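Increased recombination centers protein 6 (Saccharomyces cerevisiae, PDB 3UC9) acts as a clathrin coat accessory factor related to small G proteins, and is also involved in gross chromosomal rearrangements and telomere healing. Local coordinates at residues Q27-V32 with R100-G105; S34-N39 with I78-D83; E89-P94 with H122-A127; R68-H73 with H196-C201. All blocks are in the same frame, centred on the assembly; numbering follows the deposited sequence.

Overall arrangement
From the N terminus, strand 29-35 supplies the first half of both interaction 1 and interaction 2. Strand 71-81 then enters interaction 4 at its start and completes interaction 2 at its end. Residues 34-83 of interaction 2 lie within the span 27-105 that interaction 1 closes. Interaction 3 opens after interaction 2 has closed; it begins before residue 100 and ends beyond it, so it crosses interaction 1. Interaction 4, closed last by residues 196-201, encloses interaction 3 and crosses interactions 1 and 2. Together they join three parallel strands of the sheet, two helices packed together and the loop after helix 185-195, with interactions 2 and 4 about 28 Å apart between centres.

Interaction 1: residues Q27-V32 with R100-G105; sequences QNKILV and RNVMAG
Lys-29 O is held by two successive amides, Ala-104 N at 2.7 Å and, more weakly, Gly-105 N at 3.3 Å. Two N-H groups meet one carbonyl because strands 29-35 and 103-110, parallel neighbours in the central sheet of this Rossmann-type fold, are offset by a beta bulge: Lys-29 pairs with Met-103 and Ile-30 with Gly-105, leaving Ala-104 as the extra residue. Regular parallel bonding resumes with Leu-31 N to Gly-105 O. Small residues suit the bulge: the Ala-104 methyl touches both carbonyl oxygens, Gln-27 O and Lys-29 O, and Gly-105 places no side chain beside Ile-30. The aliphatic part of Lys-29 packs while its charged end leaves the contact. Its N donates to Val-102 O (3.1 Å) and its CG rests on Val-102 CG2 (3.5 Å), while NZ leaves for a salt bridge with Asp-75 and a bond to Asn-28 OD1. Just before the strand, the extended Gln-27 chain carries NE2 to Asn-101 O, 3.0 Å away; that oxygen lies near the plane of the Gln-27 amide, but the donor stands well above the carbonyl plane. Gln-27 OE1 is taken by Asn-131. Met-103 is flexible enough to fold back, its chi2 (-51°) and chi3 (-53°) both bent, so that CE presses on Leu-31 CB at a tight 3.4 Å.

Interaction 2: residues S34-N39 with I78-D83; sequences SDHPHN and IDSCKD. Unlike the reference sequence in segment 78-83: Asp-83 (reference Glu).
Ser-80 OG gives its proton to Asn-39 OD1 at 2.7 Å, arriving in the carbonyl plane on a lone pair. The hydroxyl stands anti to the Ser-80 backbone N (chi1 -171°), a setting that lifts it off the strand to meet both Asn-39 and His-36, whose ND1 makes a weak, sharply bent bond to it (2.8 Å, 116°). A short hydroxyl side chain suits this place, since it can both donate and accept close to its own backbone. Between the backbones, Cys-81 N bonds to Ser-34 O at 3.1 Å, and Cys-81 O takes a weak bond from His-36 N together with a CA-H contact from Asp-35 CA. These bonds join the C-terminal ends of parallel strands 29-35 and 71-81, just before strand 29-35 gives way to helix 39-50. In small G proteins the loop after the first strand is the glycine-rich P-loop; here Ser-34 to Asn-39 contain no glycine. Lys-42, from that helix, reaches into the junction to bond Asp-79 O, Ser-34 OG and, weakly, Asn-39 OD1. Asp-35 sends its carboxylate the other way, to Thr-110. Outward, the flat His-36 ring covers the end of the pair: Cys-81 O sits 3.6 Å above its plane, over the centre, and ring atom CD2 lies 3.8 Å from Lys-82 CB.

Interaction 3: residues E89-P94 with H122-A127; sequences EEFITP and HQFMIA
Phe-91 and Phe-124 form the tight, buried side of this contact, where Phe-91 CD2 comes within 3.5 Å of Phe-124 CE1. The two ring planes are tilted by just 16°, but they are slid so far apart, with centroids 5.6 Å from each other, that they barely overlap; they touch obliquely through CD2 and CE1, not as a full stack. Each side chain leaves its helix with CG opposite the backbone N (chi1 -162° in Phe-91, -176° in Phe-124), and this directs both rings inward to the same level. Large flat hydrocarbons suit the interior here: Phe-91 also stacks on Trp-87 and touches Leu-31 of the sheet, while Phe-124 packs on Trp-87 and Val-88. The pair therefore joins helices 84-91 and 121-127 on one face of the sheet in this Rossmann-type fold. The aliphatic half, Ile-92 on Ala-127, is just as close but lies nearer the surface. Ile-92 CG1 is 3.6 Å from Ala-127 CB, and its CD1 reaches over the backbone to Gln-123 O at 3.7 Å. The small Ala-127 lets the chains draw close, with 5.8 Å between Ile-92 CA and Ala-127 CA. On the loose side, the side chain of Gln-123 adds a slighter touch, CB to Ile-92 CD1 at 4.3 Å, and its polar amide suits an exposed position. Because the two segments share apolar contacts and no direct hydrogen bonds, shape and the burial of hydrocarbon hold them, while Arg-100, outside both, bonds to the carbonyls of Phe-91, Thr-93 and Ala-127 and so adds polar links to both chains.

Interaction 4: residues R68-H73 with H196-C201; sequences RYYKVH and HDWLNC
Trp-198 lays its indole against Tyr-70 and Val-72 from the first corner of a type II beta turn, Trp-198 to Cys-201, which brings the loop after helix 185-195 against the start of strand 71-81, which runs between strands 59-66 and 29-35 in this Rossmann-type sheet. The Trp-198 CB points toward the strand, and chi1 of -67°, with CG opposite the carbonyl carbon, turns the ring to the strand with its N-H edge at Tyr-70 and one face against Val-72. On the pyrrole side, CD1 lies 3.6 Å from Tyr-70 OH, and next to it NE1 donates to that same hydroxyl at 3.1 Å, with the oxygen at the ring edge and tilted 16° from its plane. The phenol oxygen thus accepts from the indole and donates to the main chain at the end of helix 185-195, at Asp-194 O; the two aromatic rings themselves stand obliquely, planes at 66°. Further round, CD2 and CE2 lie beneath Val-72 CG1, which is 3.6 Å from CE2 and makes a CH-pi contact over the five-membered ring, 3.8 Å from its centroid. On the six-membered ring, CZ2 also touches that methyl, at 3.8 Å. His-196 CD2, from the same segment, lies over the rim of the opposite face. A beta-branched valine suits the strand, because its second methyl can serve another partner: Val-72 CG2 packs 3.8 Å from Cys-201 CB.

Interaction 1: residues Q27-V32 with R100-G105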
# COMPACT_ATOMS: atom_id res chain seq x y z
N GLN A 27 -12.26 9.10 -2.51
CA GLN A 27 -10.89 8.64 -2.27
C GLN A 27 -10.85 7.12 -2.42
O GLN A 27 -10.81 6.38 -1.43
CB GLN A 27 -10.42 9.09 -0.89
CG GLN A 27 -8.92 8.94 -0.69
CD GLN A 27 -8.48 9.36 0.68
OE1 GLN A 27 -8.78 8.70 1.67
NE2 GLN A 27 -7.77 10.48 0.75
N ASN A 28 -10.87 6.66 -3.67
CA ASN A 28 -11.03 5.24 -3.96
C ASN A 28 -9.97 4.66 -4.88
O ASN A 28 -10.22 3.66 -5.58
CB ASN A 28 -12.43 4.96 -4.53
CG ASN A 28 -12.60 5.48 -5.94
OD1 ASN A 28 -11.98 6.46 -6.34
ND2 ASN A 28 -13.48 4.81 -6.70
N LYS A 29 -8.77 5.24 -4.86
CA LYS A 29 -7.67 4.72 -5.64
C LYS A 29 -6.72 3.94 -4.73
O LYS A 29 -6.44 4.36 -3.59
CB LYS A 29 -6.92 5.82 -6.38
CG LYS A 29 -7.78 6.91 -7.03
CD LYS A 29 -8.89 6.38 -7.91
CE LYS A 29 -9.74 7.50 -8.49
NZ LYS A 29 -11.07 7.03 -9.02
N ILE A 30 -6.25 2.80 -5.21
CA ILE A 30 -5.17 2.09 -4.55
C ILE A 30 -4.02 1.97 -5.55
O ILE A 30 -4.19 1.44 -6.65
CB ILE A 30 -5.60 0.70 -4.05
CG1 ILE A 30 -6.61 0.85 -2.91
CG2 ILE A 30 -4.36 -0.10 -3.56
CD1 ILE A 30 -7.08 -0.48 -2.33
N LEU A 31 -2.86 2.52 -5.18
CA LEU A 31 -1.66 2.46 -6.01
C LEU A 31 -0.79 1.31 -5.52
O LEU A 31 -0.49 1.21 -4.33
CB LEU A 31 -0.90 3.78 -5.95
CG LEU A 31 0.37 4.04 -6.77
CD1 LEU A 31 0.50 3.13 -7.96
CD2 LEU A 31 0.35 5.49 -7.23
N VAL A 32 -0.40 0.44 -6.45
CA VAL A 32 0.56 -0.62 -6.16
C VAL A 32 1.81 -0.33 -7.00
O VAL A 32 1.75 -0.30 -8.23
CB VAL A 32 0.01 -2.01 -6.45
CG1 VAL A 32 1.02 -3.08 -6.02
CG2 VAL A 32 -1.35 -2.22 -5.74
N ARG A 100 -2.69 12.61 -5.09
CA ARG A 100 -2.45 12.18 -3.70
C ARG A 100 -3.75 12.17 -2.91
O ARG A 100 -4.02 11.24 -2.14
CB ARG A 100 -1.41 13.08 -3.02
CG ARG A 100 -0.02 12.93 -3.60
CD ARG A 100 1.08 13.43 -2.64
NE ARG A 100 0.88 14.81 -2.22
CZ ARG A 100 1.17 15.90 -2.95
NH1 ARG A 100 1.67 15.79 -4.18
NH2 ARG A 100 0.94 17.10 -2.44
N ASN A 101 -4.59 13.16 -3.15
CA ASN A 101 -5.81 13.30 -2.36
C ASN A 101 -6.90 12.24 -2.64
O ASN A 101 -7.81 12.06 -1.83
CB ASN A 101 -6.35 14.73 -2.44
CG ASN A 101 -5.50 15.73 -1.64
OD1 ASN A 101 -5.40 16.91 -2.00
ND2 ASN A 101 -4.90 15.26 -0.55
N VAL A 102 -6.79 11.53 -3.76
CA VAL A 102 -7.75 10.45 -4.05
C VAL A 102 -7.22 9.05 -3.71
O VAL A 102 -7.93 8.06 -3.89
CB VAL A 102 -8.27 10.49 -5.50
CG1 VAL A 102 -9.06 11.77 -5.73
CG2 VAL A 102 -7.15 10.32 -6.52
N MET A 103 -6.02 8.98 -3.15
CA MET A 103 -5.44 7.69 -2.74
C MET A 103 -6.03 7.16 -1.42
O MET A 103 -5.81 7.73 -0.35
CB MET A 103 -3.92 7.81 -2.59
CG MET A 103 -3.21 8.33 -3.84
SD MET A 103 -3.64 7.44 -5.35
CE MET A 103 -3.32 5.83 -4.85
N ALA A 104 -6.79 6.08 -1.52
CA ALA A 104 -7.22 5.32 -0.35
C ALA A 104 -5.99 4.66 0.29
O ALA A 104 -5.86 4.61 1.52
CB ALA A 104 -8.24 4.27 -0.73
N GLY A 105 -5.10 4.14 -0.55
CA GLY A 105 -3.88 3.52 -0.05
C GLY A 105 -2.79 3.42 -1.09
O GLY A 105 -3.04 3.51 -2.29

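Interaction 2: residues S34-N39 with I78-D83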
# COMPACT_ATOMS: atom_id res chain seq x y z
N SER A 34 6.20 -0.90 -7.51
CA SER A 34 7.45 -1.60 -7.22
C SER A 34 8.60 -0.95 -7.97
O SER A 34 8.38 -0.32 -9.01
CB SER A 34 7.36 -3.07 -7.61
OG SER A 34 7.25 -3.25 -9.02
N ASP A 35 9.81 -1.09 -7.45
CA ASP A 35 10.98 -0.82 -8.29
C ASP A 35 11.11 -1.96 -9.31
O ASP A 35 10.61 -3.09 -9.08
CB ASP A 35 12.28 -0.58 -7.49
CG ASP A 35 12.53 -1.60 -6.39
OD1 ASP A 35 11.60 -1.88 -5.60
OD2 ASP A 35 13.67 -2.08 -6.28
N HIS A 36 11.77 -1.66 -10.42
CA HIS A 36 11.77 -2.53 -11.61
C HIS A 36 12.09 -4.00 -11.37
O HIS A 36 11.43 -4.86 -11.95
CB HIS A 36 12.70 -1.99 -12.70
CG HIS A 36 12.13 -0.84 -13.47
ND1 HIS A 36 10.80 -0.76 -13.82
CD2 HIS A 36 12.72 0.26 -13.99
CE1 HIS A 36 10.59 0.36 -14.49
NE2 HIS A 36 11.74 1.00 -14.61
N PRO A 37 13.10 -4.30 -10.53
CA PRO A 37 13.43 -5.71 -10.33
C PRO A 37 12.31 -6.55 -9.73
O PRO A 37 12.32 -7.76 -9.89
CB PRO A 37 14.63 -5.68 -9.37
CG PRO A 37 15.24 -4.34 -9.57
CD PRO A 37 14.10 -3.42 -9.91
N HIS A 38 11.35 -5.91 -9.05
CA HIS A 38 10.26 -6.65 -8.40
C HIS A 38 8.92 -6.54 -9.14
O HIS A 38 7.88 -6.83 -8.56
CB HIS A 38 10.13 -6.20 -6.95
CG HIS A 38 11.44 -6.16 -6.24
ND1 HIS A 38 12.20 -7.29 -6.00
CD2 HIS A 38 12.17 -5.11 -5.79
CE1 HIS A 38 13.33 -6.94 -5.40
NE2 HIS A 38 13.34 -5.62 -5.27
N ASN A 39 8.95 -6.16 -10.42
CA ASN A 39 7.71 -6.01 -11.18
C ASN A 39 6.93 -7.31 -11.26
O ASN A 39 5.70 -7.30 -11.14
CB ASN A 39 7.96 -5.46 -12.59
CG ASN A 39 8.33 -3.98 -12.58
OD1 ASN A 39 8.04 -3.27 -11.62
ND2 ASN A 39 8.96 -3.51 -13.66
N ILE A 78 -1.46 0.70 -11.16
CA ILE A 78 -0.26 -0.12 -11.10
C ILE A 78 0.87 0.69 -11.75
O ILE A 78 0.72 1.17 -12.87
CB ILE A 78 -0.44 -1.45 -11.82
CG1 ILE A 78 -1.68 -2.19 -11.28
CG2 ILE A 78 0.82 -2.33 -11.67
CD1 ILE A 78 -2.21 -3.24 -12.21
N ASP A 79 1.96 0.87 -11.01
CA ASP A 79 3.08 1.67 -11.50
C ASP A 79 4.40 0.97 -11.17
O ASP A 79 4.45 0.01 -10.37
CB ASP A 79 3.05 3.07 -10.88
CG ASP A 79 3.73 4.13 -11.75
OD1 ASP A 79 4.28 3.82 -12.83
OD2 ASP A 79 3.71 5.31 -11.34
N SER A 80 5.45 1.45 -11.81
CA SER A 80 6.80 0.95 -11.62
C SER A 80 7.76 2.11 -11.66
O SER A 80 7.44 3.17 -12.21
CB SER A 80 7.16 -0.04 -12.73
OG SER A 80 8.37 -0.71 -12.45
N CYS A 81 8.94 1.92 -11.10
CA CYS A 81 9.97 2.95 -11.14
C CYS A 81 11.34 2.33 -11.12
O CYS A 81 11.52 1.23 -10.59
CB CYS A 81 9.80 3.92 -9.96
SG CYS A 81 9.96 3.20 -8.32
N LYS A 82 12.32 3.02 -11.70
CA LYS A 82 13.71 2.57 -11.61
C LYS A 82 14.28 2.83 -10.22
O LYS A 82 15.02 1.99 -9.68
CB LYS A 82 14.59 3.25 -12.66
CG LYS A 82 16.02 2.70 -12.71
CD LYS A 82 16.91 3.52 -13.64
CE LYS A 82 18.40 3.42 -13.27
NZ LYS A 82 18.91 2.03 -13.27
N ASP A 83 13.93 3.98 -9.65
CA ASP A 83 14.44 4.42 -8.35
C ASP A 83 13.28 4.98 -7.52
O ASP A 83 12.62 5.94 -7.93
CB ASP A 83 15.50 5.51 -8.54
CG ASP A 83 16.71 5.03 -9.31
OD1 ASP A 83 17.49 4.20 -8.78
OD2 ASP A 83 16.90 5.50 -10.46

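Interaction 3: residues E89-P94 with H122-A127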
# COMPACT_ATOMS: atom_id res chain seq x y z
N GLU A 89 9.87 11.86 -5.34
CA GLU A 89 10.05 13.27 -5.65
C GLU A 89 8.93 13.78 -6.57
O GLU A 89 8.38 14.85 -6.35
CB GLU A 89 11.40 13.55 -6.28
CG GLU A 89 11.56 15.02 -6.64
CD GLU A 89 12.99 15.41 -6.86
OE1 GLU A 89 13.67 14.73 -7.65
OE2 GLU A 89 13.41 16.41 -6.26
N GLU A 90 8.60 12.99 -7.59
CA GLU A 90 7.54 13.36 -8.54
C GLU A 90 6.15 13.31 -7.88
O GLU A 90 5.28 14.16 -8.13
CB GLU A 90 7.58 12.43 -9.76
CG GLU A 90 8.87 12.55 -10.59
CD GLU A 90 9.08 11.41 -11.60
OE1 GLU A 90 8.41 10.35 -11.49
OE2 GLU A 90 9.93 11.58 -12.50
N PHE A 91 5.94 12.32 -7.03
CA PHE A 91 4.66 12.13 -6.35
C PHE A 91 4.32 13.29 -5.39
O PHE A 91 3.15 13.66 -5.24
CB PHE A 91 4.69 10.79 -5.61
CG PHE A 91 3.35 10.28 -5.24
CD1 PHE A 91 2.51 9.71 -6.20
CD2 PHE A 91 2.91 10.35 -3.93
CE1 PHE A 91 1.26 9.23 -5.85
CE2 PHE A 91 1.66 9.86 -3.58
CZ PHE A 91 0.84 9.31 -4.54
N ILE A 92 5.36 13.85 -4.77
CA ILE A 92 5.27 14.92 -3.76
C ILE A 92 5.01 16.32 -4.32
O ILE A 92 4.74 17.26 -3.55
CB ILE A 92 6.62 14.99 -2.98
CG1 ILE A 92 6.58 14.12 -1.73
CG2 ILE A 92 7.01 16.42 -2.62
CD1 ILE A 92 7.92 14.14 -1.01
N THR A 93 5.12 16.48 -5.63
CA THR A 93 5.02 17.79 -6.26
C THR A 93 3.60 18.37 -6.17
O THR A 93 2.63 17.61 -6.08
CB THR A 93 5.46 17.70 -7.74
OG1 THR A 93 5.72 19.01 -8.26
CG2 THR A 93 4.40 17.02 -8.57
N PRO A 94 3.46 19.71 -6.20
CA PRO A 94 2.14 20.34 -6.20
C PRO A 94 1.21 19.83 -7.31
O PRO A 94 0.00 19.70 -7.08
CB PRO A 94 2.46 21.83 -6.42
CG PRO A 94 3.81 22.00 -5.85
CD PRO A 94 4.54 20.72 -6.07
N HIS A 122 9.18 9.90 6.07
CA HIS A 122 8.76 11.15 6.72
C HIS A 122 8.27 12.18 5.71
O HIS A 122 7.16 12.71 5.83
CB HIS A 122 9.88 11.74 7.57
CG HIS A 122 9.48 13.02 8.24
ND1 HIS A 122 8.72 13.05 9.39
CD2 HIS A 122 9.71 14.31 7.90
CE1 HIS A 122 8.51 14.30 9.74
NE2 HIS A 122 9.11 15.09 8.86
N GLN A 123 9.08 12.45 4.70
CA GLN A 123 8.74 13.41 3.67
C GLN A 123 7.54 12.96 2.82
O GLN A 123 6.71 13.78 2.42
CB GLN A 123 9.94 13.64 2.77
CG GLN A 123 11.04 14.39 3.44
CD GLN A 123 12.24 14.51 2.54
OE1 GLN A 123 12.41 15.51 1.85
NE2 GLN A 123 13.07 13.46 2.51
N PHE A 124 7.47 11.67 2.52
CA PHE A 124 6.34 11.12 1.79
C PHE A 124 5.04 11.34 2.56
O PHE A 124 4.04 11.78 1.99
CB PHE A 124 6.55 9.62 1.56
CG PHE A 124 5.47 8.98 0.72
CD1 PHE A 124 5.48 9.09 -0.66
CD2 PHE A 124 4.43 8.28 1.32
CE1 PHE A 124 4.49 8.50 -1.43
CE2 PHE A 124 3.44 7.69 0.56
CZ PHE A 124 3.47 7.80 -0.82
N MET A 125 5.06 11.01 3.85
CA MET A 125 3.85 11.10 4.67
C MET A 125 3.40 12.55 4.86
O MET A 125 2.21 12.83 4.87
CB MET A 125 4.06 10.42 6.02
CG MET A 125 4.30 8.93 5.93
SD MET A 125 3.15 7.99 4.92
CE MET A 125 1.61 8.47 5.69
N ILE A 126 4.34 13.49 5.00
CA ILE A 126 3.98 14.90 5.06
C ILE A 126 3.11 15.32 3.86
O ILE A 126 2.15 16.09 4.02
CB ILE A 126 5.23 15.83 5.14
CG1 ILE A 126 6.02 15.60 6.43
CG2 ILE A 126 4.84 17.30 5.03
CD1 ILE A 126 5.19 15.58 7.68
N ALA A 127 3.43 14.81 2.68
CA ALA A 127 2.73 15.16 1.45
C ALA A 127 1.43 14.37 1.27
O ALA A 127 0.54 14.81 0.55
CB ALA A 127 3.65 14.95 0.22

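Interaction 4: residues R68-H73 with H196-C201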
# COMPACT_ATOMS: atom_id res chain seq x y z
N ARG A 68 -17.40 -9.49 4.57
CA ARG A 68 -18.68 -9.85 5.17
C ARG A 68 -19.56 -8.65 5.58
O ARG A 68 -20.75 -8.82 5.82
CB ARG A 68 -18.44 -10.73 6.39
CG ARG A 68 -17.93 -12.10 6.04
CD ARG A 68 -17.54 -12.86 7.30
NE ARG A 68 -16.22 -12.47 7.78
CZ ARG A 68 -15.75 -12.74 9.00
NH1 ARG A 68 -16.50 -13.39 9.88
NH2 ARG A 68 -14.53 -12.35 9.34
N TYR A 69 -18.96 -7.46 5.64
CA TYR A 69 -19.63 -6.27 6.17
C TYR A 69 -20.12 -5.32 5.07
O TYR A 69 -21.24 -4.83 5.14
CB TYR A 69 -18.68 -5.52 7.10
CG TYR A 69 -18.03 -6.46 8.10
CD1 TYR A 69 -18.81 -7.14 9.03
CD2 TYR A 69 -16.66 -6.70 8.07
CE1 TYR A 69 -18.23 -8.03 9.93
CE2 TYR A 69 -16.08 -7.59 8.97
CZ TYR A 69 -16.87 -8.24 9.90
OH TYR A 69 -16.29 -9.11 10.79
N TYR A 70 -19.28 -5.08 4.07
CA TYR A 70 -19.60 -4.10 3.02
C TYR A 70 -18.94 -4.42 1.69
O TYR A 70 -18.07 -5.29 1.61
CB TYR A 70 -19.18 -2.70 3.48
CG TYR A 70 -17.67 -2.50 3.58
CD1 TYR A 70 -16.94 -2.06 2.48
CD2 TYR A 70 -16.98 -2.74 4.77
CE1 TYR A 70 -15.56 -1.88 2.55
CE2 TYR A 70 -15.60 -2.55 4.85
CZ TYR A 70 -14.90 -2.11 3.73
OH TYR A 70 -13.53 -1.93 3.77
N LYS A 71 -19.38 -3.71 0.65
CA LYS A 71 -18.75 -3.71 -0.67
C LYS A 71 -18.45 -2.26 -1.02
O LYS A 71 -19.29 -1.38 -0.79
CB LYS A 71 -19.69 -4.21 -1.77
CG LYS A 71 -20.15 -5.65 -1.67
CD LYS A 71 -21.37 -5.90 -2.57
CE LYS A 71 -21.16 -5.43 -4.01
NZ LYS A 71 -22.37 -5.71 -4.86
N VAL A 72 -17.27 -2.01 -1.58
CA VAL A 72 -16.92 -0.68 -2.09
C VAL A 72 -16.22 -0.88 -3.44
O VAL A 72 -15.57 -1.89 -3.66
CB VAL A 72 -16.03 0.10 -1.11
CG1 VAL A 72 -14.65 -0.55 -0.99
CG2 VAL A 72 -15.93 1.57 -1.52
N HIS A 73 -16.40 0.08 -4.35
CA HIS A 73 -15.76 0.01 -5.65
C HIS A 73 -14.54 0.91 -5.66
O HIS A 73 -14.61 2.05 -5.21
CB HIS A 73 -16.75 0.41 -6.75
CG HIS A 73 -17.87 -0.56 -6.92
ND1 HIS A 73 -17.91 -1.48 -7.95
CD2 HIS A 73 -18.99 -0.78 -6.18
CE1 HIS A 73 -19.00 -2.22 -7.84
NE2 HIS A 73 -19.67 -1.82 -6.78
N HIS A 196 -10.16 0.02 6.58
CA HIS A 196 -9.97 1.38 6.06
C HIS A 196 -11.28 2.17 6.01
O HIS A 196 -12.33 1.63 5.66
CB HIS A 196 -9.34 1.33 4.65
CG HIS A 196 -9.09 2.67 4.05
ND1 HIS A 196 -8.09 3.51 4.48
CD2 HIS A 196 -9.72 3.33 3.04
CE1 HIS A 196 -8.11 4.63 3.76
NE2 HIS A 196 -9.08 4.53 2.87
N ASP A 197 -11.21 3.45 6.35
CA ASP A 197 -12.35 4.36 6.14
C ASP A 197 -12.32 4.90 4.73
O ASP A 197 -11.49 5.74 4.40
CB ASP A 197 -12.32 5.54 7.11
CG ASP A 197 -12.86 5.18 8.49
OD1 ASP A 197 -13.52 4.12 8.63
OD2 ASP A 197 -12.63 5.99 9.42
N TRP A 198 -13.25 4.44 3.90
CA TRP A 198 -13.28 4.84 2.50
C TRP A 198 -13.95 6.21 2.36
O TRP A 198 -15.17 6.33 2.32
CB TRP A 198 -14.02 3.79 1.68
CG TRP A 198 -13.28 2.49 1.61
CD1 TRP A 198 -13.33 1.46 2.50
CD2 TRP A 198 -12.38 2.08 0.58
NE1 TRP A 198 -12.52 0.43 2.09
CE2 TRP A 198 -11.92 0.78 0.91
CE3 TRP A 198 -11.92 2.67 -0.60
CZ2 TRP A 198 -11.03 0.07 0.11
CZ3 TRP A 198 -11.03 1.98 -1.40
CH2 TRP A 198 -10.59 0.68 -1.03
N LEU A 199 -13.12 7.24 2.28
CA LEU A 199 -13.57 8.62 2.36
C LEU A 199 -14.34 9.06 1.11
O LEU A 199 -13.81 9.01 -0.02
CB LEU A 199 -12.36 9.52 2.58
CG LEU A 199 -12.55 11.04 2.68
CD1 LEU A 199 -13.45 11.45 3.86
CD2 LEU A 199 -11.19 11.66 2.80
N ASN A 200 -15.57 9.51 1.33
CA ASN A 200 -16.47 9.95 0.28
C ASN A 200 -16.68 8.90 -0.83
O ASN A 200 -16.84 9.24 -2.01
CB ASN A 200 -16.01 11.30 -0.28
CG ASN A 200 -16.02 12.40 0.77
OD1 ASN A 200 -15.14 13.25 0.80
ND2 ASN A 200 -17.01 12.37 1.64
N CYS A 201 -16.69 7.63 -0.43
CA CYS A 201 -17.05 6.52 -1.30
C CYS A 201 -18.38 5.94 -0.87
O CYS A 201 -18.67 5.87 0.33
CB CYS A 201 -16.01 5.40 -1.23
SG CYS A 201 -14.34 5.91 -1.63